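Local coordinates for putative immunoglobulin-blocking virulence protein (Mycoplasma mycoides subsp. capri, PDB 7ADK), which probably binds or otherwise interferes with host immunoglobulins and so contributes to the virulence of this mycoplasma, at residues Val178-Asp182 and Lys183-Gln187; Asn256-Ile259 and Asn260-Ser264; Ala289-Gln293 and Ser294-Lys298; Leu311-Pro315 and Arg316-Ile320; Asn338-Thr341 and Ser342-Arg346. All blocks are in the same frame, centred on the assembly; numbering follows the deposited sequence.

Overall arrangement
All five are local contacts within one chain; contacts 1 to 4 gather on the same side of its centre while contact 5 lies apart, its centre about 22 Å from the nearest of theirs, that of contact 4. Contacts 1 and 5 both start helices with a capping side chain, threonine in one and asparagine in the other. Contacts 2 and 3 are single 3-10 turns that touch through S264 and D292; contact 3 also meets contact 1 at E186 and T297, and contact 4 at F296 and I320. Contact 4 is a beta turn joining the outer strands of a small antiparallel sheet. Contacts 1, 2 and 4 are partly buried; contacts 3 and 5 are surface contacts.

Contact 1 of 5, residues Val178-Asp182 and Lys183-Gln187; sequences VKVTD and KLKEQ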
# COMPACT_ATOMS: atom_id res chain seq x y z
N VAL A 178 -14.12 -51.37 -5.46
CA VAL A 178 -14.77 -51.97 -4.29
C VAL A 178 -16.09 -52.61 -4.71
O VAL A 178 -16.90 -51.96 -5.37
CB VAL A 178 -15.00 -50.89 -3.22
CG1 VAL A 178 -15.75 -51.42 -2.01
CG2 VAL A 178 -13.67 -50.34 -2.73
N LYS A 179 -16.35 -53.86 -4.30
CA LYS A 179 -17.63 -54.52 -4.58
C LYS A 179 -18.71 -53.99 -3.63
O LYS A 179 -18.90 -54.49 -2.53
CB LYS A 179 -17.46 -56.05 -4.51
CG LYS A 179 -18.72 -56.85 -4.87
CD LYS A 179 -19.21 -56.67 -6.31
CE LYS A 179 -20.50 -57.43 -6.53
NZ LYS A 179 -20.98 -57.33 -7.90
N VAL A 180 -19.41 -52.95 -4.05
CA VAL A 180 -20.55 -52.40 -3.31
C VAL A 180 -21.70 -53.41 -3.24
O VAL A 180 -22.00 -54.12 -4.20
CB VAL A 180 -20.97 -51.03 -3.87
CG1 VAL A 180 -21.57 -51.10 -5.27
CG2 VAL A 180 -21.98 -50.34 -2.95
N THR A 181 -22.36 -53.49 -2.09
CA THR A 181 -23.49 -54.39 -1.81
C THR A 181 -24.56 -53.65 -1.02
O THR A 181 -24.28 -52.63 -0.39
CB THR A 181 -23.04 -55.63 -1.00
OG1 THR A 181 -22.52 -55.24 0.24
CG2 THR A 181 -22.01 -56.49 -1.70
N ASP A 182 -25.79 -54.18 -1.03
CA ASP A 182 -26.92 -53.58 -0.32
C ASP A 182 -26.56 -53.32 1.16
O ASP A 182 -26.74 -52.22 1.67
CB ASP A 182 -28.18 -54.47 -0.44
CG ASP A 182 -28.62 -54.90 -1.86
OD1 ASP A 182 -29.79 -55.27 -2.04
OD2 ASP A 182 -27.81 -54.89 -2.81
N LYS A 183 -25.94 -54.32 1.81
CA LYS A 183 -25.49 -54.26 3.22
C LYS A 183 -24.47 -53.14 3.49
O LYS A 183 -24.55 -52.48 4.52
CB LYS A 183 -24.94 -55.64 3.64
CG LYS A 183 -25.57 -56.21 4.92
CD LYS A 183 -27.01 -56.72 4.75
CE LYS A 183 -27.09 -58.03 3.96
NZ LYS A 183 -28.45 -58.54 3.83
N LEU A 184 -23.54 -52.88 2.57
CA LEU A 184 -22.57 -51.78 2.67
C LEU A 184 -23.22 -50.42 2.44
O LEU A 184 -23.00 -49.50 3.21
CB LEU A 184 -21.42 -52.00 1.67
CG LEU A 184 -20.40 -50.85 1.60
CD1 LEU A 184 -19.60 -50.69 2.89
CD2 LEU A 184 -19.45 -51.13 0.45
N LYS A 185 -24.00 -50.26 1.36
CA LYS A 185 -24.50 -48.91 1.02
C LYS A 185 -25.58 -48.40 1.98
O LYS A 185 -25.65 -47.20 2.22
CB LYS A 185 -24.88 -48.79 -0.46
CG LYS A 185 -26.12 -49.57 -0.89
CD LYS A 185 -26.21 -49.54 -2.42
CE LYS A 185 -27.50 -50.17 -2.92
NZ LYS A 185 -27.45 -50.38 -4.38
N GLU A 186 -26.31 -49.28 2.65
CA GLU A 186 -27.19 -48.90 3.76
C GLU A 186 -26.44 -48.60 5.07
O GLU A 186 -26.87 -47.75 5.84
CB GLU A 186 -28.28 -49.96 3.96
CG GLU A 186 -29.19 -50.17 2.75
CD GLU A 186 -29.60 -48.89 2.00
OE1 GLU A 186 -29.64 -48.91 0.76
OE2 GLU A 186 -29.87 -47.88 2.66
N GLN A 187 -25.27 -49.20 5.31
CA GLN A 187 -24.38 -48.76 6.38
C GLN A 187 -23.83 -47.35 6.10
O GLN A 187 -23.80 -46.50 6.99
CB GLN A 187 -23.25 -49.78 6.59
CG GLN A 187 -22.16 -49.37 7.59
CD GLN A 187 -22.58 -49.41 9.04
OE1 GLN A 187 -23.73 -49.26 9.41
NE2 GLN A 187 -21.66 -49.62 9.94
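The amide of K185 donates to T181 O over 3.0 Å between N and O with an N-H...O angle of 167°, and one residue further on E186 N reaches D182 O at 3.1 Å. Both donors lie nearly in line with the carbonyl they meet. A weak third bond uses a side chain: T181 OG1 accepts from L184 N at 3.5 Å. T181 is the N-cap residue, directly before helix 182-194, which follows strand 174-178 after a short link. Threonine suits the place because its hydroxyl can serve an amide of the first turn; a chi1 of 62° sets OG1 between its own N and carbonyl carbon, facing the L184 amide ahead. D182 follows at the first helical position, where a negative charge would probably be favoured by the amide-rich end. The ammonium group of K185 forms a salt bridge with E304 on helix 301-308, while its aliphatic part serves the packing, CB resting 4.1 Å from V180 CG2. On the buried side L184 crosses T181 at about a right angle and sends CD2 to within 4.3 Å of V180 CG2. A chi1 of 175° sends its CG away from the backbone N, and the side chain also packs on V139 of strand 138-144 and on L307, an apolar setting that suits leucine. V178 CG1 lies more loosely against L184 CD2, at 4.5 Å.

Contact 2 of 5, residues Asn256-Ile259 and Asn260-Ser264; sequences NNVI and NFLKS
V258 and L262 lie side by side and point the same way, with V258 CG1 4.0 Å from L262 CD1. A chi1 of -178° puts CG1 of the valine opposite its backbone N, on the flank where the leucine tip arrives; that same CD1 also sits 3.9 Å from V258 O. M252 of helix 247-253 packs against both side chains, so two branched apolar residues suit this flank. F261 CD2 lies 3.8 Å from V258 O, which meets the ring obliquely. K263 CB rests 3.7 Å from the backbone oxygen I259 O, and the rest of the lysine leads away to a cation-pi contact with W286. I259 itself is buried against Y270 and L287, where a bulky aliphatic group is at home. The backbone bonds shape the turn that carries these side chains. F261 N donates to V258 O at 3.1 Å with an N-H...O angle of 159°, and L262 N donates to I259 O at 3.1 Å, the donor standing well above the plane of that carbonyl. Two successive bonds from residue i+3 back to residue i are the mark of a single turn of 3-10 helix, here within the loop between helices 247-253 and 270-273.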
# COMPACT_ATOMS: atom_id res chain seq x y z
N ASN A 256 -41.89 -29.57 -4.09
CA ASN A 256 -41.73 -30.22 -5.40
C ASN A 256 -42.66 -31.43 -5.69
O ASN A 256 -42.37 -32.25 -6.56
CB ASN A 256 -40.23 -30.43 -5.72
CG ASN A 256 -39.61 -31.68 -5.12
OD1 ASN A 256 -39.42 -32.68 -5.79
ND2 ASN A 256 -39.20 -31.64 -3.88
N ASN A 257 -43.78 -31.54 -4.98
CA ASN A 257 -44.72 -32.67 -4.96
C ASN A 257 -44.13 -33.97 -4.35
O ASN A 257 -44.59 -35.06 -4.68
CB ASN A 257 -45.43 -32.87 -6.32
CG ASN A 257 -46.22 -31.69 -6.83
OD1 ASN A 257 -45.81 -30.54 -6.81
ND2 ASN A 257 -47.41 -31.92 -7.33
N VAL A 258 -43.13 -33.87 -3.47
CA VAL A 258 -42.47 -35.01 -2.82
C VAL A 258 -42.45 -34.93 -1.29
O VAL A 258 -42.61 -35.96 -0.64
CB VAL A 258 -41.04 -35.22 -3.37
CG1 VAL A 258 -40.36 -36.44 -2.74
CG2 VAL A 258 -41.04 -35.46 -4.88
N ILE A 259 -42.30 -33.73 -0.69
CA ILE A 259 -41.94 -33.58 0.74
C ILE A 259 -42.84 -34.33 1.72
O ILE A 259 -42.36 -34.82 2.75
CB ILE A 259 -41.84 -32.09 1.12
CG1 ILE A 259 -41.32 -31.83 2.55
CG2 ILE A 259 -43.19 -31.37 1.00
CD1 ILE A 259 -39.92 -32.30 2.82
N ASN A 260 -44.12 -34.50 1.41
CA ASN A 260 -45.08 -35.10 2.33
C ASN A 260 -44.78 -36.58 2.62
O ASN A 260 -45.10 -37.06 3.70
CB ASN A 260 -46.49 -34.89 1.79
CG ASN A 260 -47.53 -35.15 2.86
OD1 ASN A 260 -47.43 -34.67 3.97
ND2 ASN A 260 -48.56 -35.89 2.56
N PHE A 261 -44.12 -37.31 1.72
CA PHE A 261 -43.77 -38.72 1.96
C PHE A 261 -42.62 -38.94 2.96
O PHE A 261 -42.35 -40.08 3.33
CB PHE A 261 -43.53 -39.41 0.62
CG PHE A 261 -44.80 -39.57 -0.19
CD1 PHE A 261 -45.79 -40.46 0.24
CD2 PHE A 261 -45.01 -38.81 -1.36
CE1 PHE A 261 -46.98 -40.61 -0.48
CE2 PHE A 261 -46.20 -38.97 -2.09
CZ PHE A 261 -47.18 -39.86 -1.66
N LEU A 262 -41.94 -37.87 3.40
CA LEU A 262 -40.75 -37.90 4.27
C LEU A 262 -40.92 -36.94 5.46
O LEU A 262 -40.11 -36.05 5.69
CB LEU A 262 -39.46 -37.65 3.43
CG LEU A 262 -39.22 -38.60 2.23
CD1 LEU A 262 -39.70 -38.01 0.90
CD2 LEU A 262 -37.74 -38.90 2.05
N LYS A 263 -42.04 -37.06 6.18
CA LYS A 263 -42.56 -36.05 7.13
C LYS A 263 -43.21 -36.64 8.40
O LYS A 263 -43.97 -35.97 9.09
CB LYS A 263 -43.44 -35.08 6.30
CG LYS A 263 -44.14 -33.92 6.99
CD LYS A 263 -43.30 -33.06 7.93
CE LYS A 263 -44.19 -31.87 8.30
NZ LYS A 263 -43.67 -31.03 9.38
N SER A 264 -42.89 -37.89 8.75
CA SER A 264 -43.32 -38.59 9.98
C SER A 264 -44.85 -38.62 10.21
O SER A 264 -45.62 -38.75 9.26
CB SER A 264 -42.49 -38.11 11.18
OG SER A 264 -42.87 -36.84 11.66

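Contact 3 of 5, residues Ala289-Gln293 and Ser294-Lys298; sequences ANLDQ and SKFTK
D292 and K295 are folded toward each other by their torsions: a chi1 of 49° sets the D292 carboxylate between its own backbone N and carbonyl carbon, while K295 bends at chi2 (-74°) and again near its end. The two cross obliquely, and K295 NZ meets OD2 of D292 at 2.8 Å in a salt bridge, on the syn side and a little out of the carboxylate plane. The frame is a short 3-10 turn in the loop between helices 280-288 and 301-308. K295 N donates to D292 O at 3.1 Å from above the carbonyl plane, and F296 N donates weakly to Q293 O at 3.3 Å. D292 is thus held by both its backbone and its side chain, and its OD1 accepts in addition from S264 N, just after the turn of contact 2, a combination that suits aspartate. Q293 and S294 are exposed, as fits their polar side chains. F296 is buried, packing on L193 and L262 and meeting the ring of F206. Its edge faces Q293 O, near the ring plane, with CD2 3.7 Å from that oxygen. The L291 and F296 side chains cross at about a right angle, L291 CD2 lying 3.6 Å from F296 CZ.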
# COMPACT_ATOMS: atom_id res chain seq x y z
N ALA A 289 -37.49 -30.20 11.52
CA ALA A 289 -37.82 -30.64 12.87
C ALA A 289 -38.89 -31.76 12.96
O ALA A 289 -39.23 -32.18 14.06
CB ALA A 289 -38.19 -29.42 13.69
N ASN A 290 -39.44 -32.24 11.83
CA ASN A 290 -40.45 -33.30 11.74
C ASN A 290 -40.20 -34.33 10.62
O ASN A 290 -41.10 -35.12 10.33
CB ASN A 290 -41.81 -32.65 11.56
CG ASN A 290 -42.32 -31.89 12.76
OD1 ASN A 290 -42.88 -32.43 13.69
ND2 ASN A 290 -42.21 -30.60 12.75
N LEU A 291 -39.03 -34.35 9.97
CA LEU A 291 -38.58 -35.41 9.05
C LEU A 291 -38.37 -36.73 9.81
O LEU A 291 -37.81 -36.73 10.90
CB LEU A 291 -37.26 -34.95 8.39
CG LEU A 291 -37.32 -34.62 6.89
CD1 LEU A 291 -38.15 -33.39 6.58
CD2 LEU A 291 -35.93 -34.36 6.33
N ASP A 292 -38.75 -37.88 9.24
CA ASP A 292 -38.44 -39.21 9.76
C ASP A 292 -37.18 -39.84 9.15
O ASP A 292 -37.14 -40.23 7.98
CB ASP A 292 -39.66 -40.16 9.72
CG ASP A 292 -40.46 -40.26 8.41
OD1 ASP A 292 -40.53 -39.28 7.63
OD2 ASP A 292 -41.19 -41.27 8.23
N GLN A 293 -36.15 -40.01 9.99
CA GLN A 293 -34.85 -40.62 9.66
C GLN A 293 -34.97 -41.98 8.95
O GLN A 293 -34.18 -42.30 8.07
CB GLN A 293 -34.05 -40.71 10.97
CG GLN A 293 -32.77 -41.54 10.86
CD GLN A 293 -31.73 -41.32 11.95
OE1 GLN A 293 -31.83 -40.46 12.81
NE2 GLN A 293 -30.66 -42.06 11.94
N SER A 294 -35.99 -42.76 9.29
CA SER A 294 -36.26 -44.09 8.75
C SER A 294 -36.59 -44.12 7.25
O SER A 294 -36.49 -45.18 6.64
CB SER A 294 -37.39 -44.73 9.55
OG SER A 294 -38.46 -43.84 9.66
N LYS A 295 -36.92 -42.98 6.62
CA LYS A 295 -37.21 -42.89 5.17
C LYS A 295 -35.98 -42.79 4.27
O LYS A 295 -36.11 -42.88 3.05
CB LYS A 295 -38.16 -41.71 4.92
CG LYS A 295 -39.55 -41.96 5.49
CD LYS A 295 -40.39 -42.96 4.67
CE LYS A 295 -41.58 -43.50 5.46
NZ LYS A 295 -42.42 -42.43 6.04
N PHE A 296 -34.79 -42.59 4.82
CA PHE A 296 -33.61 -42.16 4.06
C PHE A 296 -32.60 -43.26 3.71
O PHE A 296 -31.50 -42.97 3.25
CB PHE A 296 -33.00 -40.93 4.73
CG PHE A 296 -33.90 -39.72 4.70
CD1 PHE A 296 -34.02 -38.98 3.51
CD2 PHE A 296 -34.65 -39.35 5.83
CE1 PHE A 296 -34.89 -37.88 3.46
CE2 PHE A 296 -35.50 -38.24 5.79
CZ PHE A 296 -35.62 -37.50 4.60
N THR A 297 -32.97 -44.53 3.84
CA THR A 297 -32.18 -45.70 3.39
C THR A 297 -32.13 -45.86 1.85
O THR A 297 -32.51 -46.90 1.31
CB THR A 297 -32.71 -46.97 4.07
OG1 THR A 297 -34.08 -47.12 3.79
CG2 THR A 297 -32.54 -46.97 5.59
N LYS A 298 -31.72 -44.81 1.12
CA LYS A 298 -31.38 -44.84 -0.33
C LYS A 298 -30.20 -43.91 -0.61
O LYS A 298 -30.20 -42.77 -0.16
CB LYS A 298 -32.58 -44.47 -1.23
CG LYS A 298 -33.65 -45.56 -1.25
CD LYS A 298 -34.77 -45.27 -2.25
CE LYS A 298 -35.81 -46.41 -2.34
NZ LYS A 298 -36.49 -46.67 -1.04

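Contact 4 of 5, residues Leu311-Pro315 and Arg316-Ile320; sequences LTISP and RSAFI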
# COMPACT_ATOMS: atom_id res chain seq x y z
N LEU A 311 -14.46 -44.60 -1.70
CA LEU A 311 -14.59 -43.39 -0.88
C LEU A 311 -16.03 -43.26 -0.36
O LEU A 311 -16.97 -43.17 -1.13
CB LEU A 311 -14.18 -42.15 -1.69
CG LEU A 311 -12.87 -42.20 -2.49
CD1 LEU A 311 -12.64 -40.84 -3.11
CD2 LEU A 311 -11.66 -42.54 -1.65
N THR A 312 -16.21 -43.24 0.95
CA THR A 312 -17.54 -43.14 1.59
C THR A 312 -17.98 -41.69 1.75
O THR A 312 -17.14 -40.84 2.01
CB THR A 312 -17.55 -43.83 2.97
OG1 THR A 312 -16.58 -43.32 3.84
CG2 THR A 312 -17.29 -45.32 2.86
N ILE A 313 -19.28 -41.41 1.65
CA ILE A 313 -19.89 -40.09 1.92
C ILE A 313 -19.36 -39.54 3.25
O ILE A 313 -19.49 -40.22 4.27
CB ILE A 313 -21.44 -40.18 1.93
CG1 ILE A 313 -21.99 -40.51 0.53
CG2 ILE A 313 -22.05 -38.88 2.50
CD1 ILE A 313 -23.50 -40.76 0.49
N SER A 314 -18.80 -38.33 3.26
CA SER A 314 -18.50 -37.65 4.52
C SER A 314 -19.82 -37.25 5.20
O SER A 314 -20.63 -36.58 4.57
CB SER A 314 -17.63 -36.41 4.32
OG SER A 314 -17.62 -35.57 5.46
N PRO A 315 -20.05 -37.61 6.47
CA PRO A 315 -21.24 -37.16 7.17
C PRO A 315 -21.39 -35.64 7.26
O PRO A 315 -22.51 -35.17 7.40
CB PRO A 315 -21.18 -37.80 8.55
CG PRO A 315 -20.33 -39.04 8.33
CD PRO A 315 -19.35 -38.60 7.26
N ARG A 316 -20.32 -34.85 7.12
CA ARG A 316 -20.38 -33.38 7.10
C ARG A 316 -20.79 -32.82 5.73
O ARG A 316 -21.36 -31.74 5.65
CB ARG A 316 -19.01 -32.84 7.56
CG ARG A 316 -18.98 -31.35 7.91
CD ARG A 316 -17.59 -30.84 8.32
NE ARG A 316 -17.04 -31.54 9.49
CZ ARG A 316 -16.84 -31.09 10.70
NH1 ARG A 316 -16.99 -29.86 11.04
NH2 ARG A 316 -16.47 -31.92 11.60
N SER A 317 -20.53 -33.57 4.67
CA SER A 317 -20.81 -33.19 3.28
C SER A 317 -22.13 -33.77 2.74
O SER A 317 -22.50 -33.48 1.61
CB SER A 317 -19.67 -33.67 2.39
OG SER A 317 -18.44 -33.15 2.83
N ALA A 318 -22.80 -34.63 3.51
CA ALA A 318 -24.02 -35.30 3.11
C ALA A 318 -25.20 -34.33 2.99
O ALA A 318 -25.45 -33.56 3.91
CB ALA A 318 -24.33 -36.40 4.11
N PHE A 319 -25.97 -34.44 1.91
CA PHE A 319 -27.25 -33.75 1.71
C PHE A 319 -28.30 -34.73 1.18
O PHE A 319 -27.99 -35.82 0.74
CB PHE A 319 -27.07 -32.51 0.82
CG PHE A 319 -26.84 -32.77 -0.66
CD1 PHE A 319 -25.53 -32.89 -1.14
CD2 PHE A 319 -27.91 -32.84 -1.56
CE1 PHE A 319 -25.29 -33.08 -2.51
CE2 PHE A 319 -27.68 -33.04 -2.93
CZ PHE A 319 -26.37 -33.16 -3.41
N ILE A 320 -29.56 -34.34 1.24
CA ILE A 320 -30.69 -35.11 0.70
C ILE A 320 -31.11 -34.43 -0.61
O ILE A 320 -31.39 -33.23 -0.59
CB ILE A 320 -31.85 -35.09 1.73
CG1 ILE A 320 -31.45 -35.75 3.07
CG2 ILE A 320 -33.11 -35.76 1.18
CD1 ILE A 320 -32.21 -35.19 4.25
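S314 OG has two partners: R316 N donates to it at 3.3 Å with an N-H...O angle of 142°, and D200 OD2 is bonded to the same hydroxyl. A chi1 of 166° turns OG away from the backbone N and forward along the chain, where the amide two residues on can find it, which makes an ST turn. D200 also takes R316 NE at its OD1 in a salt bridge, so one carboxylate ties together the serine and the arginine on either side of P315. The main chain closes over the same residues, S317 N donating to S314 O at 3.0 Å with the donor high above the carbonyl plane. P315 has no N-H to leave unpaired, and its ring fixes phi near the value needed at this corner. S317 OG stands beside S314 CB at 3.7 Å. Where the two strands meet the turn, I313 CG2 and A318 CB touch at 3.7 Å, and A192 of helix 182-194 packs on both; a small methyl suits the place beside I313 and A192. The arrangement is a type I beta turn with proline at its second position, linking strands 312-313 and 318-320, which flank strand 326-332 in an antiparallel sheet.

Contact 5 of 5, residues Asn338-Thr341 and Ser342-Arg346; sequences NTVT and SRLRR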
# COMPACT_ATOMS: atom_id res chain seq x y z
N ASN A 338 -5.76 -42.89 3.25
CA ASN A 338 -5.53 -41.45 3.13
C ASN A 338 -4.06 -41.17 2.74
O ASN A 338 -3.13 -41.60 3.41
CB ASN A 338 -5.96 -40.75 4.43
CG ASN A 338 -5.93 -39.23 4.37
OD1 ASN A 338 -4.99 -38.62 3.91
ND2 ASN A 338 -6.95 -38.56 4.82
N THR A 339 -3.85 -40.43 1.65
CA THR A 339 -2.52 -40.08 1.14
C THR A 339 -1.90 -38.85 1.82
O THR A 339 -0.68 -38.78 1.95
CB THR A 339 -2.60 -39.82 -0.37
OG1 THR A 339 -3.52 -38.79 -0.63
CG2 THR A 339 -3.07 -41.03 -1.16
N VAL A 340 -2.71 -37.91 2.31
CA VAL A 340 -2.25 -36.64 2.88
C VAL A 340 -1.76 -36.85 4.31
O VAL A 340 -0.61 -36.55 4.62
CB VAL A 340 -3.34 -35.57 2.80
CG1 VAL A 340 -2.86 -34.22 3.34
CG2 VAL A 340 -3.81 -35.37 1.37
N THR A 341 -2.58 -37.42 5.18
CA THR A 341 -2.21 -37.59 6.60
C THR A 341 -1.12 -38.63 6.80
O THR A 341 -0.28 -38.46 7.67
CB THR A 341 -3.40 -37.92 7.50
OG1 THR A 341 -4.04 -39.12 7.14
CG2 THR A 341 -4.44 -36.82 7.49
N SER A 342 -1.08 -39.69 6.00
CA SER A 342 -0.01 -40.70 6.09
C SER A 342 1.35 -40.12 5.70
O SER A 342 2.34 -40.41 6.37
CB SER A 342 -0.34 -41.92 5.24
OG SER A 342 -0.50 -41.55 3.90
N ARG A 343 1.41 -39.24 4.69
CA ARG A 343 2.60 -38.46 4.35
C ARG A 343 2.98 -37.50 5.47
O ARG A 343 4.12 -37.55 5.92
CB ARG A 343 2.39 -37.72 3.03
CG ARG A 343 3.67 -37.05 2.47
CD ARG A 343 3.42 -35.64 1.93
NE ARG A 343 2.36 -35.63 0.92
CZ ARG A 343 1.37 -34.77 0.79
NH1 ARG A 343 1.31 -33.67 1.48
NH2 ARG A 343 0.41 -35.01 -0.03
N LEU A 344 2.07 -36.66 5.97
CA LEU A 344 2.38 -35.74 7.07
C LEU A 344 2.79 -36.46 8.37
O LEU A 344 3.68 -35.98 9.07
CB LEU A 344 1.21 -34.79 7.33
CG LEU A 344 1.21 -33.51 6.48
CD1 LEU A 344 0.64 -33.72 5.09
CD2 LEU A 344 0.42 -32.41 7.17
N ARG A 345 2.21 -37.62 8.68
CA ARG A 345 2.63 -38.45 9.82
C ARG A 345 4.05 -38.95 9.64
O ARG A 345 4.87 -38.79 10.54
CB ARG A 345 1.66 -39.62 10.02
CG ARG A 345 1.78 -40.21 11.43
CD ARG A 345 0.93 -41.47 11.64
NE ARG A 345 -0.48 -41.26 11.25
CZ ARG A 345 -1.08 -41.73 10.18
NH1 ARG A 345 -0.55 -42.60 9.38
NH2 ARG A 345 -2.28 -41.34 9.87
N ARG A 346 4.36 -39.54 8.49
CA ARG A 346 5.71 -40.01 8.15
C ARG A 346 6.71 -38.87 8.22
O ARG A 346 7.74 -39.04 8.87
CB ARG A 346 5.64 -40.72 6.80
CG ARG A 346 6.91 -41.50 6.40
CD ARG A 346 8.09 -40.66 5.94
NE ARG A 346 7.70 -39.68 4.91
CZ ARG A 346 7.42 -39.92 3.66
NH1 ARG A 346 7.61 -41.05 3.07
NH2 ARG A 346 6.94 -38.96 2.95
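N338 and S342 close the first turn of helix 339-351, with N338 as its N-cap. S342 OG donates to N338 O at 2.7 Å, lying in the carbonyl plane, and the same hydroxyl is bonded to T171 OG1, so this buried polar group has two partners. A chi1 of 59° sets OG between its own N and carbonyl carbon, close to the carbonyl of the N-cap residue four places back, a reach for which serine is short enough. The N338 side chain serves the amides of the first turn: OD1 accepts from T341 N at 3.0 Å with an N-H...O angle of 165°, and more weakly from V340 N. Asparagine suits the site because its amide oxygen can stand in for the missing carbonyls. Further on, the helical bonds take over, R343 N to T339 O being weak, L344 N to V340 O running nearly straight at 3.0 Å, and R345 N to T341 O spanning 2.8 Å. The NE of R343 is satisfied by N169 OD1. V340 and L344 lie side by side, with V340 CG1 3.9 Å from L344 CD1. R345 bends at chi3 (-52°) and brings one face of its guanidinium over T341 O, which stands 4.1 Å above the centre of that plane.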